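Local coordinates for protein NAD-dependent aldehyde dehydrogenase (Burkholderia multivorans, PDB 5UJU) that probably oxidises aldehydes to the corresponding carboxylic acids using NAD+, possibly including glutamate gamma-semialdehyde, at residues E125-A128 against R129-R132; L247-T250 against V251-R255; I357-R361 against D362-T366; G369-F373 against D374-Q378; A344-S347 against G348-T352. All blocks are in the same frame, centred on the assembly; numbering follows the deposited sequence. Where two conformers were deposited one is given.

Interaction 1: residues E125-A128 against R129-R132; sequences EILA and RLNR
R129 reaches back one helical turn to E125, its extended chain bringing the edge of the guanidinium up to the carboxylate. NE donates to E125 OE2 over 2.8 Å, nearly straight and close to the guanidinium plane, and takes the lone pair of OE2 that faces away from OE1. NH2 of R129 adds a weak bond to the same oxygen at 3.3 Å. The carboxylate gets there because E125 CG stands anti to the backbone N (chi1 174°) before the chain bends at chi2; its plane is almost perpendicular to that of the guanidinium, 88° apart. Each group has further partners: R129 NH2 pairs with E260, while E125 OE1 takes K16 and H17; the nearby R129 and K16 would probably favour the ionised glutamate.

L130 faces the apolar side of the helix. Its CD1 lies 3.9 Å from I126 CG2, the two side chains running side by side, and the same methyl touches L127 CD2, whose chain crosses it. These three side chains pack on F226 of helix 217-230; this last part of helix 97-132 is amphipathic, with an i to i+4 salt bridge on its polar side. N131 N continues the helical bonding to L127 O at 3.0 Å, but the amide of N131 leads away to Q161 and Y46.

R132, at the helix's end, bends at chi3 (-91°) and folds back so that A128 O lies over one face of its guanidinium, 4.0 Å above the plane. Its NH2 faces E125 OE2 edge-on across a long salt bridge of 4.0 Å, joining R129 in a three-residue network.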
loop_
_atom_site.group_PDB
_atom_site.type_symbol
_atom_site.label_atom_id
_atom_site.label_comp_id
_atom_site.label_asym_id
_atom_site.label_seq_id
_atom_site.Cartn_x
_atom_site.Cartn_y
_atom_site.Cartn_z
ATOM N N GLU A 125 -5.324 6.263 24.444
ATOM C CA GLU A 125 -5.007 6.321 25.864
ATOM C C GLU A 125 -3.504 6.273 26.093
ATOM O O GLU A 125 -2.982 6.996 26.952
ATOM C CB GLU A 125 -5.716 5.185 26.604
ATOM C CG GLU A 125 -5.341 5.054 28.075
ATOM C CD GLU A 125 -5.787 6.227 28.945
ATOM O OE1 GLU A 125 -6.702 6.984 28.546
ATOM O OE2 GLU A 125 -5.212 6.381 30.045
ATOM N N ILE A 126 -2.794 5.419 25.352
ATOM C CA ILE A 126 -1.338 5.402 25.447
ATOM C C ILE A 126 -0.779 6.795 25.149
ATOM O O ILE A 126 0.069 7.311 25.885
ATOM C CB ILE A 126 -0.739 4.345 24.501
ATOM C CG1 ILE A 126 -1.152 2.921 24.926
ATOM C CG2 ILE A 126 0.791 4.526 24.402
ATOM C CD1 ILE A 126 -0.819 1.848 23.895
ATOM N N LEU A 127 -1.276 7.436 24.079
ATOM C CA LEU A 127 -0.798 8.774 23.704
ATOM C C LEU A 127 -1.054 9.799 24.807
ATOM O O LEU A 127 -0.206 10.660 25.073
ATOM C CB LEU A 127 -1.445 9.220 22.389
ATOM C CG LEU A 127 -0.964 8.400 21.182
ATOM C CD1 LEU A 127 -1.586 8.870 19.879
ATOM C CD2 LEU A 127 0.538 8.498 21.118
ATOM N N ALA A 128 -2.215 9.717 25.462
ATOM C CA ALA A 128 -2.497 10.621 26.568
ATOM C C ALA A 128 -1.465 10.455 27.672
ATOM O O ALA A 128 -0.969 11.443 28.222
ATOM C CB ALA A 128 -3.910 10.364 27.110
ATOM N N ARG A 129 -1.105 9.208 27.989
ATOM C CA ARG A 129 -0.134 8.969 29.050
ATOM C C ARG A 129 1.275 9.348 28.606
ATOM O O ARG A 129 2.081 9.811 29.419
ATOM C CB ARG A 129 -0.191 7.510 29.490
ATOM C CG ARG A 129 -1.581 7.086 29.978
ATOM C CD ARG A 129 -1.539 5.838 30.845
ATOM N NE ARG A 129 -2.887 5.376 31.176
ATOM C CZ ARG A 129 -3.152 4.288 31.892
ATOM N NH1 ARG A 129 -2.159 3.541 32.373
ATOM N NH2 ARG A 129 -4.409 3.951 32.129
ATOM N N LEU A 130 1.598 9.137 27.338
ATOM C CA LEU A 130 2.898 9.581 26.857
ATOM C C LEU A 130 3.033 11.092 26.998
ATOM O O LEU A 130 4.073 11.585 27.446
ATOM C CB LEU A 130 3.099 9.146 25.411
ATOM C CG LEU A 130 3.241 7.645 25.144
ATOM C CD1 LEU A 130 3.303 7.419 23.642
ATOM C CD2 LEU A 130 4.494 7.118 25.811
ATOM N N ASN A 131 1.965 11.842 26.684
ATOM C CA ASN A 131 2.016 13.291 26.869
ATOM C C ASN A 131 2.283 13.652 28.325
ATOM O O ASN A 131 3.089 14.546 28.609
ATOM C CB ASN A 131 0.724 13.954 26.392
ATOM C CG ASN A 131 0.809 15.466 26.433
ATOM O OD1 ASN A 131 0.001 16.127 27.072
ATOM N ND2 ASN A 131 1.791 16.020 25.731
ATOM N N ARG A 132 1.628 12.960 29.268
ATOM C CA ARG A 132 1.892 13.242 30.676
ATOM C C ARG A 132 3.325 12.923 31.076
ATOM O O ARG A 132 3.822 13.504 32.044
ATOM C CB ARG A 132 0.933 12.471 31.589
ATOM C CG ARG A 132 -0.504 12.950 31.524
ATOM C CD ARG A 132 -1.322 12.355 32.671
ATOM N NE ARG A 132 -1.956 11.096 32.284
ATOM C CZ ARG A 132 -3.097 11.003 31.609
ATOM N NH1 ARG A 132 -3.745 12.104 31.241
ATOM N NH2 ARG A 132 -3.590 9.810 31.303
#

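Interaction 2: residues L247-T250 against V251-R255; sequences LAIT and VRIAR
I249 presents its CG2 methyl to the following turn of the helix, where it meets both R252 and I253. With CG1 beside the backbone N (chi1 -65°), CG2 stands anti to it, runs alongside the I253 side chain and comes within 4.1 Å of I253 CD1. In one of the two conformers of R252, the same methyl lies over a face of the guanidinium, 3.8 Å from NH2, a contact that is tentative because it rests on that copy. In the same conformer the polar end of the arginine is engaged elsewhere, in a salt bridge with E136.

V251 turns the other way. Its chi1 of 169° sets CG2 beside the backbone N and 3.2 Å from L247 O, the oxygen that also accepts the V251 N-H at 2.8 Å. A methyl thus flanks the helical bond.

T250 points its hydroxyl back along the helix: OG1 is hydrogen-bonded to P246 O in the preceding turn and to the hydroxyl of Y222, so this buried polar atom is satisfied twice. Its own carbonyl oxygen receives A254 N at 2.9 Å.

Helix 245-260 is the crossover of a beta-alpha-beta unit between parallel strands 234-238 and 268-270, in the Rossmann-like NAD-binding domain of the family. V251 and A248 lie against strand 268-270, I249 packs on helix 134-145, and T250, I253 and A254 face helix 97-132.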
loop_
_atom_site.group_PDB
_atom_site.type_symbol
_atom_site.label_atom_id
_atom_site.label_comp_id
_atom_site.label_asym_id
_atom_site.label_seq_id
_atom_site.Cartn_x
_atom_site.Cartn_y
_atom_site.Cartn_z
ATOM N N LEU A 247 12.295 4.862 23.729
ATOM C CA LEU A 247 11.328 3.857 23.319
ATOM C C LEU A 247 11.062 2.826 24.411
ATOM O O LEU A 247 9.981 2.242 24.435
ATOM C CB LEU A 247 11.791 3.167 22.042
ATOM C CG LEU A 247 11.666 4.124 20.846
ATOM C CD1 LEU A 247 12.438 3.579 19.658
ATOM C CD2 LEU A 247 10.187 4.366 20.485
ATOM N N ALA A 248 12.017 2.596 25.316
ATOM C CA ALA A 248 11.752 1.714 26.457
ATOM C C ALA A 248 10.677 2.304 27.359
ATOM O O ALA A 248 9.752 1.597 27.784
ATOM C CB ALA A 248 13.032 1.474 27.253
ATOM N N ILE A 249 10.780 3.606 27.653
ATOM C CA ILE A 249 9.728 4.304 28.391
ATOM C C ILE A 249 8.402 4.178 27.654
ATOM O O ILE A 249 7.359 3.913 28.265
ATOM C CB ILE A 249 10.111 5.783 28.600
ATOM C CG1 ILE A 249 11.341 5.919 29.491
ATOM C CG2 ILE A 249 8.943 6.577 29.170
ATOM C CD1 ILE A 249 11.920 7.333 29.467
ATOM N N THR A 250 8.427 4.366 26.324
ATOM C CA THR A 250 7.215 4.267 25.513
ATOM C C THR A 250 6.589 2.874 25.611
ATOM O O THR A 250 5.373 2.728 25.808
ATOM C CB THR A 250 7.538 4.602 24.051
ATOM O OG1 THR A 250 8.074 5.938 23.949
ATOM C CG2 THR A 250 6.275 4.528 23.224
ATOM N N VAL A 251 7.402 1.836 25.441
ATOM C CA VAL A 251 6.890 0.474 25.537
ATOM C C VAL A 251 6.306 0.212 26.924
ATOM O O VAL A 251 5.233 -0.386 27.051
ATOM C CB VAL A 251 7.991 -0.539 25.184
ATOM C CG1 VAL A 251 7.522 -1.949 25.553
ATOM C CG2 VAL A 251 8.331 -0.451 23.684
ATOM N N ARG A 252 6.993 0.663 27.979
ATOM C CA ARG A 252 6.486 0.483 29.341
ATOM C C ARG A 252 5.080 1.060 29.486
ATOM O O ARG A 252 4.179 0.416 30.038
ATOM C CB ARG A 252 7.446 1.140 30.342
ATOM C CG ARG A 252 7.038 1.031 31.832
ATOM C CD ARG A 252 7.737 2.116 32.692
ATOM N NE ARG A 252 7.151 3.449 32.527
ATOM C CZ ARG A 252 7.824 4.597 32.636
ATOM N NH1 ARG A 252 9.122 4.598 32.914
ATOM N NH2 ARG A 252 7.195 5.752 32.471
ATOM N N ILE A 253 4.879 2.284 29.000
ATOM C CA ILE A 253 3.581 2.933 29.133
ATOM C C ILE A 253 2.534 2.225 28.279
ATOM O O ILE A 253 1.393 2.022 28.718
ATOM C CB ILE A 253 3.704 4.431 28.791
ATOM C CG1 ILE A 253 4.559 5.137 29.854
ATOM C CG2 ILE A 253 2.339 5.071 28.720
ATOM C CD1 ILE A 253 4.863 6.632 29.548
ATOM N N ALA A 254 2.909 1.803 27.063
ATOM C CA ALA A 254 1.992 1.034 26.226
ATOM C C ALA A 254 1.527 -0.237 26.932
ATOM O O ALA A 254 0.337 -0.566 26.912
ATOM C CB ALA A 254 2.655 0.658 24.900
ATOM N N ARG A 255 2.462 -0.960 27.553
ATOM C CA ARG A 255 2.142 -2.213 28.229
ATOM C C ARG A 255 1.233 -1.983 29.428
ATOM O O ARG A 255 0.352 -2.801 29.715
ATOM C CB ARG A 255 3.436 -2.898 28.661
ATOM C CG ARG A 255 4.277 -3.392 27.485
ATOM C CD ARG A 255 5.608 -3.941 27.953
ATOM N NE ARG A 255 5.455 -5.112 28.822
ATOM C CZ ARG A 255 5.378 -6.359 28.369
ATOM N NH1 ARG A 255 5.416 -6.598 27.065
ATOM N NH2 ARG A 255 5.247 -7.367 29.213
#

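Interaction 3: residues I357-R361 against D362-T366; sequences IYVPR and DGIRT
R361 and D362 take the two corner conformations of a type I beta turn from P360 to G363, while the I364 side chain is rotated so that CG2 lies beside its own backbone N (chi1 66° for CG1). This rotation sends the CG2 methyl back across the turn onto P360 CD, 3.8 Å away, the two side chains meeting at about a right angle. V359 CG1 reaches the same methyl more loosely, at 4.2 Å. V376 of helix 373-388 touches both V359 and I364.

The turn is closed by G363 N donating to P360 O over 2.9 Å; the bond is nearly straight at hydrogen, yet the donor sits 59° above the carbonyl plane. At G363 the backbone has positive phi (93°), which leads the chain from the large sheet of strand 356-360 into strand 364-366 of a small three-stranded sheet. R361 and D362 occupy the exposed corner, and in one of its two conformers the R361 guanidinium pairs with D445 and D467 instead of its neighbour. The proline ring rests against a carbonyl, P360 CB being 3.4 Å from G363 O.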
loop_
_atom_site.group_PDB
_atom_site.type_symbol
_atom_site.label_atom_id
_atom_site.label_comp_id
_atom_site.label_asym_id
_atom_site.label_seq_id
_atom_site.Cartn_x
_atom_site.Cartn_y
_atom_site.Cartn_z
ATOM N N ILE A 357 23.424 24.324 -1.134
ATOM C CA ILE A 357 22.884 25.665 -1.328
ATOM C C ILE A 357 23.406 26.180 -2.671
ATOM O O ILE A 357 24.591 26.513 -2.794
ATOM C CB ILE A 357 23.275 26.595 -0.170
ATOM C CG1 ILE A 357 22.802 25.986 1.164
ATOM C CG2 ILE A 357 22.678 27.986 -0.356
ATOM C CD1 ILE A 357 23.286 26.725 2.393
ATOM N N TYR A 358 22.535 26.221 -3.680
ATOM C CA TYR A 358 22.933 26.595 -5.034
ATOM C C TYR A 358 22.749 28.092 -5.242
ATOM O O TYR A 358 21.666 28.630 -4.986
ATOM C CB TYR A 358 22.131 25.820 -6.079
ATOM C CG TYR A 358 22.233 24.321 -5.942
ATOM C CD1 TYR A 358 23.397 23.638 -6.300
ATOM C CD2 TYR A 358 21.161 23.581 -5.450
ATOM C CE1 TYR A 358 23.481 22.254 -6.165
ATOM C CE2 TYR A 358 21.237 22.206 -5.324
ATOM C CZ TYR A 358 22.389 21.549 -5.670
ATOM O OH TYR A 358 22.442 20.178 -5.521
ATOM N N VAL A 359 23.805 28.756 -5.710
ATOM C CA VAL A 359 23.805 30.199 -5.959
ATOM C C VAL A 359 24.442 30.447 -7.328
ATOM O O VAL A 359 25.482 29.844 -7.633
ATOM C CB VAL A 359 24.560 30.949 -4.842
ATOM C CG1 VAL A 359 24.472 32.474 -5.024
ATOM C CG2 VAL A 359 24.065 30.522 -3.431
ATOM N N PRO A 360 23.865 31.288 -8.190
ATOM C CA PRO A 360 24.514 31.557 -9.482
ATOM C C PRO A 360 25.884 32.168 -9.261
ATOM O O PRO A 360 26.062 33.034 -8.400
ATOM C CB PRO A 360 23.554 32.532 -10.170
ATOM C CG PRO A 360 22.211 32.293 -9.450
ATOM C CD PRO A 360 22.599 32.028 -8.044
ATOM N N ARG A 361 26.866 31.683 -10.023
ATOM C CA ARG A 361 28.217 32.217 -9.899
ATOM C C ARG A 361 28.264 33.718 -10.147
ATOM O O ARG A 361 29.189 34.390 -9.668
ATOM C CB ARG A 361 29.168 31.507 -10.865
ATOM C CG ARG A 361 28.940 31.845 -12.327
ATOM C CD ARG A 361 29.820 31.001 -13.243
ATOM N NE ARG A 361 29.515 29.579 -13.109
ATOM C CZ ARG A 361 30.232 28.726 -12.384
ATOM N NH1 ARG A 361 31.311 29.152 -11.739
ATOM N NH2 ARG A 361 29.873 27.447 -12.305
ATOM N N ASP A 362 27.293 34.261 -10.874
ATOM C CA ASP A 362 27.249 35.691 -11.154
ATOM C C ASP A 362 26.427 36.464 -10.126
ATOM O O ASP A 362 26.197 37.662 -10.312
ATOM C CB ASP A 362 26.706 35.946 -12.566
ATOM C CG ASP A 362 27.638 35.435 -13.660
ATOM O OD1 ASP A 362 28.871 35.444 -13.463
ATOM O OD2 ASP A 362 27.137 35.038 -14.734
ATOM N N GLY A 363 25.955 35.814 -9.065
ATOM C CA GLY A 363 25.230 36.543 -8.051
ATOM C C GLY A 363 23.733 36.535 -8.277
ATOM O O GLY A 363 23.186 35.776 -9.085
ATOM N N ILE A 364 23.049 37.389 -7.510
ATOM C CA ILE A 364 21.592 37.385 -7.465
ATOM C C ILE A 364 21.078 38.813 -7.413
ATOM O O ILE A 364 21.758 39.724 -6.943
ATOM C CB ILE A 364 21.019 36.611 -6.249
ATOM C CG1 ILE A 364 21.383 37.306 -4.927
ATOM C CG2 ILE A 364 21.465 35.142 -6.237
ATOM C CD1 ILE A 364 20.683 36.696 -3.706
ATOM N N ARG A 365 19.837 38.989 -7.851
ATOM C CA ARG A 365 19.141 40.248 -7.637
ATOM C C ARG A 365 18.588 40.294 -6.216
ATOM O O ARG A 365 18.124 39.276 -5.681
ATOM C CB ARG A 365 18.009 40.416 -8.656
ATOM N N THR A 366 18.676 41.467 -5.583
ATOM C CA THR A 366 18.001 41.695 -4.308
ATOM C C THR A 366 17.193 42.983 -4.404
ATOM O O THR A 366 17.216 43.687 -5.415
ATOM C CB THR A 366 18.961 41.785 -3.111
ATOM O OG1 THR A 366 19.553 43.084 -3.069
ATOM C CG2 THR A 366 20.054 40.722 -3.179
#

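Interaction 4: residues G369-F373 against D374-Q378; sequences GHASF and DEVAQ
A371 closes the short strand 369-371 and already meets the helix that follows. Its CA lies 3.5 Å from E375 OE1, and its methyl CB touches V376 CG2 at 4.3 Å, an apolar seam continued by I364 of the adjoining strand.

S372 carries the contact with two reciprocal bonds. Its backbone N donates to E375 OE1 over 3.1 Å, nearly straight, the oxygen being met on its anti side, 28° out of the carboxylate plane. In return S372 OG accepts from E375 N at 3.0 Å. The hydroxyl reaches that N-H because chi1 of 76° tucks OG between the serine's backbone N and carbonyl carbon, facing the first turn. The glutamate chain runs extended beyond CG, laying its carboxylate alongside the serine backbone. S372 O begins the regular helical bonding, accepting from V376 N over 3.0 Å.

F373 turns its ring, CG anti to the backbone N, onto V359, V463 and A465 of the large sheet. The ring edge takes D374 OD1 in its plane, 3.6 Å from CD1, with ring and carboxylate planes 81° apart. F373 O receives A377 N in a straight bond of 2.9 Å.

With acidic D374 and E375 in the first turn, charge is placed where it should interact favourably with the positive end of the helix dipole. S372 is the N-cap of helix 373-388, and its exchange of bonds with E375 is a capping box.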
loop_
_atom_site.group_PDB
_atom_site.type_symbol
_atom_site.label_atom_id
_atom_site.label_comp_id
_atom_site.label_asym_id
_atom_site.label_seq_id
_atom_site.Cartn_x
_atom_site.Cartn_y
_atom_site.Cartn_z
ATOM N N GLY A 369 19.581 45.980 -4.460
ATOM C CA GLY A 369 20.500 45.911 -5.583
ATOM C C GLY A 369 21.075 44.520 -5.786
ATOM O O GLY A 369 20.588 43.521 -5.250
ATOM N N HIS A 370 22.157 44.467 -6.560
ATOM C CA HIS A 370 22.792 43.200 -6.904
ATOM C C HIS A 370 23.691 42.701 -5.780
ATOM O O HIS A 370 24.359 43.488 -5.106
ATOM C CB HIS A 370 23.612 43.366 -8.178
ATOM C CG HIS A 370 24.297 42.116 -8.628
ATOM N ND1 HIS A 370 23.663 41.149 -9.378
ATOM C CD2 HIS A 370 25.569 41.688 -8.456
ATOM C CE1 HIS A 370 24.514 40.174 -9.640
ATOM N NE2 HIS A 370 25.679 40.478 -9.095
ATOM N N ALA A 371 23.726 41.381 -5.595
ATOM C CA ALA A 371 24.631 40.751 -4.641
ATOM C C ALA A 371 25.435 39.676 -5.355
ATOM O O ALA A 371 24.864 38.838 -6.061
ATOM C CB ALA A 371 23.875 40.142 -3.453
ATOM N N SER A 372 26.752 39.698 -5.159
ATOM C CA SER A 372 27.642 38.722 -5.766
ATOM C C SER A 372 27.513 37.362 -5.088
ATOM O O SER A 372 26.954 37.221 -3.989
ATOM C CB SER A 372 29.093 39.190 -5.674
ATOM O OG SER A 372 29.584 39.022 -4.350
ATOM N N PHE A 373 28.066 36.344 -5.755
ATOM C CA PHE A 373 28.140 35.030 -5.129
ATOM C C PHE A 373 28.860 35.112 -3.787
ATOM O O PHE A 373 28.358 34.614 -2.774
ATOM C CB PHE A 373 28.832 34.019 -6.057
ATOM C CG PHE A 373 29.032 32.655 -5.424
ATOM C CD1 PHE A 373 30.155 32.385 -4.647
ATOM C CD2 PHE A 373 28.088 31.650 -5.593
ATOM C CE1 PHE A 373 30.332 31.137 -4.050
ATOM C CE2 PHE A 373 28.258 30.395 -5.001
ATOM C CZ PHE A 373 29.381 30.142 -4.228
ATOM N N ASP A 374 30.030 35.763 -3.750
ATOM C CA ASP A 374 30.770 35.791 -2.492
ATOM C C ASP A 374 30.002 36.542 -1.417
ATOM O O ASP A 374 30.061 36.164 -0.239
ATOM C CB ASP A 374 32.159 36.393 -2.669
ATOM C CG ASP A 374 32.988 35.648 -3.691
ATOM O OD1 ASP A 374 32.996 34.397 -3.680
ATOM O OD2 ASP A 374 33.676 36.316 -4.477
ATOM N N GLU A 375 29.245 37.577 -1.797
ATOM C CA GLU A 375 28.440 38.274 -0.799
ATOM C C GLU A 375 27.336 37.371 -0.243
ATOM O O GLU A 375 27.066 37.395 0.961
ATOM C CB GLU A 375 27.867 39.570 -1.383
ATOM C CG GLU A 375 28.964 40.609 -1.660
ATOM C CD GLU A 375 28.482 41.899 -2.304
ATOM O OE1 GLU A 375 27.492 41.890 -3.066
ATOM O OE2 GLU A 375 29.095 42.943 -2.009
ATOM N N VAL A 376 26.694 36.559 -1.084
ATOM C CA VAL A 376 25.674 35.647 -0.569
ATOM C C VAL A 376 26.305 34.613 0.355
ATOM O O VAL A 376 25.810 34.352 1.462
ATOM C CB VAL A 376 24.905 34.979 -1.724
ATOM C CG1 VAL A 376 23.970 33.883 -1.187
ATOM C CG2 VAL A 376 24.114 36.003 -2.503
ATOM N N ALA A 377 27.421 34.018 -0.081
ATOM C CA ALA A 377 28.086 33.002 0.725
ATOM C C ALA A 377 28.551 33.572 2.058
ATOM O O ALA A 377 28.382 32.940 3.109
ATOM C CB ALA A 377 29.270 32.417 -0.043
ATOM N N GLN A 378 29.148 34.764 2.032
ATOM C CA GLN A 378 29.598 35.385 3.272
ATOM C C GLN A 378 28.426 35.735 4.167
ATOM O O GLN A 378 28.539 35.669 5.394
ATOM C CB GLN A 378 30.429 36.640 2.971
ATOM C CG GLN A 378 31.831 36.326 2.511
ATOM C CD GLN A 378 32.566 35.456 3.519
ATOM O OE1 GLN A 378 32.473 35.671 4.734
ATOM N NE2 GLN A 378 33.300 34.465 3.018
#

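Interaction 5: residues A344-S347 against G348-T352; sequences ALYS and GQMCT. With NA (sodium ion), chain C.
One face of the Y346 ring is covered by Q349: CB sits 3.8 Å from the ring centroid and 17° off its normal, a CH-pi contact, and the amide nitrogen NE2 lies over the same face, 3.2 Å from CE1. The amide plane is inclined by 46° to the ring. At the ring edge, near its plane, M350 CG approaches CD2 to 4.1 Å. This is a left-handed turn: Y346, S347 and G348 all have positive phi, reversing the hand of the chain just after helix 332-344, and it leads into a GQMC sequence that matches the Gly-Gln-x-Cys signature of aldehyde dehydrogenases.

The turn is tied by bonds three residues apart. G348 N donates to L345 O at 3.2 Å, from well above the carbonyl plane. Y346 O is gripped twice by one residue, by Q349 N and by Q349 NE2, each at 3.0 Å and from opposite faces of the carbonyl plane. The extended Q349 chain, with CG beside its backbone N, lies along the turn and brings NE2 to this oxygen. Its amide is fixed further by Q402 N at OE1 and by A400 O at NE2, while Y346 OH reaches T145 O and S347 OG reaches I398 O.

M350, with CG beside its backbone N (chi1 -53°) and SD extended beyond it, sets SD 4.1 Å from L345 CB, and M151 of helix 149-156 touches both residues as well as Y346. The G348 carbonyl oxygen binds a sodium ion, whose other ligands are four waters and G458 O; the G348 O to sodium distance is 2.7 Å.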
loop_
_atom_site.group_PDB
_atom_site.type_symbol
_atom_site.label_atom_id
_atom_site.label_comp_id
_atom_site.label_asym_id
_atom_site.label_seq_id
_atom_site.Cartn_x
_atom_site.Cartn_y
_atom_site.Cartn_z
ATOM N N ALA A 344 22.095 25.367 11.707
ATOM C CA ALA A 344 22.578 25.287 13.082
ATOM C C ALA A 344 21.729 24.393 13.985
ATOM O O ALA A 344 22.262 23.789 14.925
ATOM C CB ALA A 344 22.643 26.695 13.678
ATOM N N LEU A 345 20.427 24.302 13.717
ATOM C CA LEU A 345 19.484 23.537 14.525
ATOM C C LEU A 345 19.963 22.106 14.730
ATOM O O LEU A 345 20.075 21.336 13.772
ATOM C CB LEU A 345 18.128 23.534 13.823
ATOM C CG LEU A 345 17.017 24.463 14.286
ATOM C CD1 LEU A 345 15.799 24.165 13.440
ATOM C CD2 LEU A 345 16.710 24.250 15.757
ATOM N N TYR A 346 20.254 21.751 15.976
ATOM C CA TYR A 346 20.689 20.393 16.305
ATOM C C TYR A 346 21.911 19.990 15.466
ATOM O O TYR A 346 22.100 18.820 15.128
ATOM C CB TYR A 346 19.514 19.409 16.142
ATOM C CG TYR A 346 19.750 17.970 16.602
ATOM C CD1 TYR A 346 20.642 17.663 17.628
ATOM C CD2 TYR A 346 19.075 16.922 15.986
ATOM C CE1 TYR A 346 20.848 16.331 18.026
ATOM C CE2 TYR A 346 19.273 15.619 16.365
ATOM C CZ TYR A 346 20.155 15.326 17.379
ATOM O OH TYR A 346 20.322 14.011 17.727
ATOM N N SER A 347 22.752 20.971 15.112
ATOM C CA SER A 347 24.013 20.715 14.409
ATOM C C SER A 347 23.791 19.937 13.116
ATOM O O SER A 347 24.570 19.048 12.762
ATOM C CB SER A 347 25.029 19.994 15.300
ATOM O OG SER A 347 25.350 20.754 16.456
ATOM N N GLY A 348 22.736 20.302 12.389
ATOM C CA GLY A 348 22.445 19.693 11.100
ATOM C C GLY A 348 22.099 18.225 11.148
ATOM O O GLY A 348 22.112 17.562 10.105
ATOM N N GLN A 349 21.765 17.696 12.332
ATOM C CA GLN A 349 21.451 16.288 12.511
ATOM C C GLN A 349 19.958 15.993 12.351
ATOM O O GLN A 349 19.474 14.962 12.838
ATOM C CB GLN A 349 21.954 15.804 13.881
ATOM C CG GLN A 349 23.488 15.885 14.030
ATOM C CD GLN A 349 23.981 15.686 15.461
ATOM O OE1 GLN A 349 24.706 14.732 15.744
ATOM N NE2 GLN A 349 23.613 16.607 16.364
ATOM N N MET A 350 19.228 16.860 11.665
ATOM C CA MET A 350 17.838 16.606 11.333
ATOM C C MET A 350 17.771 16.061 9.916
ATOM O O MET A 350 18.536 16.485 9.044
ATOM C CB MET A 350 17.006 17.878 11.455
ATOM C CG MET A 350 17.180 18.529 12.781
ATOM S SD MET A 350 16.219 20.026 12.905
ATOM C CE MET A 350 14.557 19.338 13.012
ATOM N N CYS A 351 16.879 15.092 9.697
ATOM C CA CYS A 351 16.748 14.518 8.364
ATOM C C CYS A 351 16.241 15.541 7.346
ATOM O O CYS A 351 16.365 15.311 6.137
ATOM C CB CYS A 351 15.817 13.303 8.403
ATOM S SG CYS A 351 14.193 13.648 9.072
ATOM N N THR A 352 15.692 16.665 7.807
ATOM C CA THR A 352 15.148 17.701 6.942
ATOM C C THR A 352 16.095 18.882 6.752
ATOM O O THR A 352 15.732 19.838 6.068
ATOM C CB THR A 352 13.841 18.210 7.527
ATOM O OG1 THR A 352 14.086 18.548 8.890
ATOM C CG2 THR A 352 12.747 17.136 7.467
HETATM NA NA NA C . 23.162 18.103 7.648
HETATM O O HOH W 1 23.157 15.640 8.432
HETATM O O HOH W 2 24.700 17.644 5.729
HETATM O O HOH W 3 21.199 17.968 5.944
HETATM O O HOH W 4 23.653 20.719 6.996
#

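Interactions 1 and 2 are turns of two helices packed together, the interaction centres about 10 Å apart; I253 touches R129 and L130. Interaction 2 is buried and largely apolar, whereas interaction 1 has one buried apolar side and one charged side that reaches solvent at R132. Interactions 3 and 4, about 7 Å apart between centres and on the opposite side of the chain's centre, are more exposed connections, a beta turn and a helix cap, joined where I364 N probably bonds to A371 O between neighbouring strands. Interaction 5 is buried and nearer the middle, without regular structure; one carbonyl there takes a side-chain amide and another binds sodium, whereas interaction 1 has a salt-bridge network.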